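Local coordinates for protein GH62 arabinofuranosidase (Podospora anserina, PDB 4N4B) that probably releases terminal alpha-L-arabinofuranosyl side groups from xylan, as a calcium-containing beta-propeller glycoside hydrolase of family 62, at residues 23-34 / 326-336. Residues are numbered along the deposited sequence; the frame is centred on the assembly and turned at random. Where two conformers were deposited one is given.
Sequences PTTWQWTSTGPL and RLGFIAHNNPA
The N-terminal strand 28-30 closes the five-bladed beta-propeller by pairing antiparallel with the C-terminal strand 326-332, so that one blade is built from both ends of the chain. At the centre of the pairing Thr29 and Ala331 bond twice, Thr29 N to Ala331 O at 3.0 Å and Ala331 N to Thr29 O at 2.8 Å. Further along, Thr31 N donates to Phe329 O, but the return bond uses the side chain: with OG1 wedged between its own N and carbonyl carbon (chi1 68°), Thr31 OG1 accepts from Phe329 N at 2.9 Å and donates to Gly32 O, while Thr31 O goes to Trp279 NE1. A valine in its place would probably leave Phe329 N without this acceptor and Gly32 O without its hydroxyl donor. On the face carrying Trp28, Ile330 and His332, Ile330 CD1 sits over the middle of the Trp28 six-membered ring, 3.8 Å from its centroid. The His332 ring lies in an offset stack against the six-membered ring of Trp26, planes at 22°, while Pro23 CG comes to the edge of the His332 ring. Beyond the strand, the Asn334 amide gives ND2 to Thr25 O at 2.8 Å, and Asn333 ND2 reaches Thr29 OG1 at 2.9 Å, a water linking that hydroxyl to Asn333 OD1. Strand 272-274 flanks 28-30, with Trp266 O accepting from Trp28 NE1; strand 306-311 flanks 326-332, and Phe329 stacks on Trp81 and touches Ile52 of strand 46-55 in the next blade.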
# COMPACT_ATOMS: atom_id res chain seq x y z
N PRO A 23 -6.12 -11.32 16.19
CA PRO A 23 -7.52 -11.68 16.46
C PRO A 23 -8.20 -12.07 15.17
O PRO A 23 -7.84 -11.63 14.04
CB PRO A 23 -8.03 -10.39 17.14
CG PRO A 23 -7.29 -9.30 16.36
CD PRO A 23 -5.91 -9.86 16.10
N THR A 24 -9.28 -12.84 15.28
CA THR A 24 -10.18 -13.07 14.17
C THR A 24 -11.21 -11.91 13.93
O THR A 24 -11.67 -11.74 12.79
CB THR A 24 -10.88 -14.43 14.30
OG1 THR A 24 -11.67 -14.41 15.47
CG2 THR A 24 -9.85 -15.52 14.48
N THR A 25 -11.52 -11.10 14.97
CA THR A 25 -12.32 -9.83 14.79
C THR A 25 -11.41 -8.66 15.18
O THR A 25 -10.52 -8.70 16.02
CB THR A 25 -13.60 -9.79 15.63
OG1 THR A 25 -13.33 -9.38 17.01
CG2 THR A 25 -14.43 -11.04 15.48
N TRP A 26 -11.67 -7.55 14.48
CA TRP A 26 -10.81 -6.38 14.57
C TRP A 26 -11.65 -5.14 14.94
O TRP A 26 -12.75 -4.98 14.46
CB TRP A 26 -10.18 -6.10 13.15
CG TRP A 26 -9.14 -7.16 12.81
CD1 TRP A 26 -9.40 -8.46 12.55
CD2 TRP A 26 -7.73 -7.01 12.90
NE1 TRP A 26 -8.22 -9.13 12.40
CE2 TRP A 26 -7.18 -8.30 12.62
CE3 TRP A 26 -6.88 -5.96 13.18
CZ2 TRP A 26 -5.82 -8.54 12.63
CZ3 TRP A 26 -5.53 -6.17 13.14
CH2 TRP A 26 -5.00 -7.50 12.94
N GLN A 27 -11.01 -4.28 15.72
CA GLN A 27 -11.58 -2.99 16.13
C GLN A 27 -10.53 -1.92 16.08
O GLN A 27 -9.37 -2.16 16.45
CB GLN A 27 -12.17 -3.05 17.55
CG GLN A 27 -13.19 -4.19 17.81
CD GLN A 27 -14.49 -4.13 17.03
OE1 GLN A 27 -15.16 -5.14 16.75
NE2 GLN A 27 -14.81 -2.96 16.63
N TRP A 28 -10.92 -0.72 15.66
CA TRP A 28 -10.03 0.42 15.42
C TRP A 28 -10.52 1.73 15.96
O TRP A 28 -11.72 1.94 16.02
CB TRP A 28 -9.82 0.56 13.93
CG TRP A 28 -9.35 -0.59 13.17
CD1 TRP A 28 -10.15 -1.49 12.55
CD2 TRP A 28 -7.99 -0.95 12.86
NE1 TRP A 28 -9.38 -2.46 11.92
CE2 TRP A 28 -8.05 -2.10 12.04
CE3 TRP A 28 -6.73 -0.38 13.16
CZ2 TRP A 28 -6.89 -2.70 11.57
CZ3 TRP A 28 -5.60 -0.96 12.65
CH2 TRP A 28 -5.72 -2.14 11.89
N THR A 29 -9.59 2.60 16.26
CA THR A 29 -9.85 4.02 16.52
C THR A 29 -9.17 4.81 15.41
O THR A 29 -7.94 4.60 15.15
CB THR A 29 -9.20 4.40 17.85
OG1 THR A 29 -10.05 3.88 18.90
CG2 THR A 29 -9.05 5.94 18.00
N SER A 30 -9.86 5.76 14.78
CA SER A 30 -9.30 6.63 13.73
C SER A 30 -9.00 8.07 14.19
O SER A 30 -9.78 8.64 14.98
CB SER A 30 -10.27 6.70 12.55
OG SER A 30 -9.74 7.47 11.51
N THR A 31 -7.95 8.62 13.64
CA THR A 31 -7.72 10.08 13.67
C THR A 31 -8.68 10.79 12.71
O THR A 31 -9.40 10.15 11.94
CB THR A 31 -6.27 10.41 13.23
OG1 THR A 31 -6.11 10.11 11.82
CG2 THR A 31 -5.24 9.65 14.04
N GLY A 32 -8.63 12.12 12.76
CA GLY A 32 -9.21 12.93 11.73
C GLY A 32 -8.34 12.88 10.48
O GLY A 32 -7.31 12.14 10.36
N PRO A 33 -8.69 13.62 9.42
CA PRO A 33 -7.94 13.70 8.21
C PRO A 33 -6.73 14.55 8.49
O PRO A 33 -6.89 15.69 9.02
CB PRO A 33 -8.89 14.34 7.19
CG PRO A 33 -9.82 15.16 8.06
CD PRO A 33 -9.94 14.50 9.38
N LEU A 34 -5.58 14.03 8.43
CA LEU A 34 -4.34 14.72 8.80
C LEU A 34 -3.63 15.25 7.60
O LEU A 34 -3.06 16.36 7.68
CB LEU A 34 -3.44 13.80 9.63
CG LEU A 34 -3.97 13.43 10.98
CD1 LEU A 34 -3.07 12.42 11.66
CD2 LEU A 34 -4.20 14.61 11.85
N ARG A 326 -7.84 12.11 1.59
CA ARG A 326 -7.00 12.57 2.67
C ARG A 326 -6.53 11.36 3.47
O ARG A 326 -7.16 10.39 3.50
CB ARG A 326 -7.78 13.53 3.62
CG ARG A 326 -8.57 14.68 2.97
CD ARG A 326 -7.64 15.69 2.33
NE ARG A 326 -8.36 16.77 1.65
CZ ARG A 326 -8.52 16.87 0.35
NH1 ARG A 326 -8.01 16.01 -0.47
NH2 ARG A 326 -9.15 17.91 -0.15
N LEU A 327 -5.41 11.55 4.14
CA LEU A 327 -4.81 10.47 4.94
C LEU A 327 -5.00 10.68 6.42
O LEU A 327 -4.85 11.73 6.91
CB LEU A 327 -3.29 10.30 4.65
CG LEU A 327 -2.83 10.22 3.19
CD1 LEU A 327 -1.30 10.02 3.12
CD2 LEU A 327 -3.58 9.08 2.48
N GLY A 328 -5.32 9.58 7.09
CA GLY A 328 -5.37 9.48 8.52
C GLY A 328 -4.75 8.18 8.97
O GLY A 328 -4.15 7.44 8.20
N PHE A 329 -4.97 7.89 10.25
CA PHE A 329 -4.48 6.63 10.83
C PHE A 329 -5.59 5.95 11.56
O PHE A 329 -6.36 6.61 12.29
CB PHE A 329 -3.33 6.84 11.87
CG PHE A 329 -2.08 7.52 11.34
CD1 PHE A 329 -1.13 6.75 10.77
CD2 PHE A 329 -1.90 8.87 11.36
CE1 PHE A 329 0.09 7.31 10.34
CE2 PHE A 329 -0.70 9.42 10.89
CZ PHE A 329 0.24 8.58 10.37
N ILE A 330 -5.61 4.63 11.49
CA ILE A 330 -6.36 3.77 12.43
C ILE A 330 -5.42 3.01 13.32
O ILE A 330 -4.37 2.51 12.83
CB ILE A 330 -7.39 2.85 11.76
CG1 ILE A 330 -6.82 2.08 10.59
CG2 ILE A 330 -8.62 3.71 11.37
CD1 ILE A 330 -7.80 1.14 9.92
N ALA A 331 -5.73 2.96 14.59
CA ALA A 331 -4.98 2.21 15.60
C ALA A 331 -5.78 1.07 16.09
O ALA A 331 -6.96 1.13 16.37
CB ALA A 331 -4.54 3.14 16.75
N HIS A 332 -5.12 -0.09 16.11
CA HIS A 332 -5.78 -1.35 16.46
C HIS A 332 -6.13 -1.44 17.92
O HIS A 332 -5.17 -1.42 18.71
CB HIS A 332 -4.90 -2.48 16.01
CG HIS A 332 -5.41 -3.85 16.24
ND1 HIS A 332 -6.70 -4.29 16.33
CD2 HIS A 332 -4.63 -4.96 16.38
CE1 HIS A 332 -6.69 -5.63 16.55
NE2 HIS A 332 -5.42 -6.02 16.56
N ASN A 333 -7.40 -1.50 18.26
CA ASN A 333 -7.93 -1.46 19.64
C ASN A 333 -7.87 -2.71 20.40
O ASN A 333 -7.90 -2.61 21.65
CB ASN A 333 -9.46 -0.91 19.68
CG ASN A 333 -9.41 0.49 19.51
OD1 ASN A 333 -8.35 1.13 19.80
ND2 ASN A 333 -10.46 1.04 19.11
N ASN A 334 -7.91 -3.79 19.69
CA ASN A 334 -8.03 -5.16 20.34
C ASN A 334 -6.88 -6.10 19.99
O ASN A 334 -7.13 -7.19 19.50
CB ASN A 334 -9.38 -5.80 20.08
CG ASN A 334 -9.60 -6.21 18.66
OD1 ASN A 334 -9.17 -5.50 17.68
ND2 ASN A 334 -10.27 -7.33 18.44
N PRO A 335 -5.65 -5.67 20.31
CA PRO A 335 -4.48 -6.54 20.02
C PRO A 335 -4.65 -7.89 20.82
O PRO A 335 -5.23 -7.90 21.91
CB PRO A 335 -3.26 -5.72 20.53
CG PRO A 335 -3.84 -4.88 21.55
CD PRO A 335 -5.21 -4.45 20.93
N ALA A 336 -4.13 -8.94 20.21
CA ALA A 336 -4.23 -10.33 20.77
C ALA A 336 -2.89 -10.81 21.39
O ALA A 336 -2.66 -12.01 21.37
CB ALA A 336 -4.61 -11.29 19.67
O HOH W 1 -8.40 3.99 21.06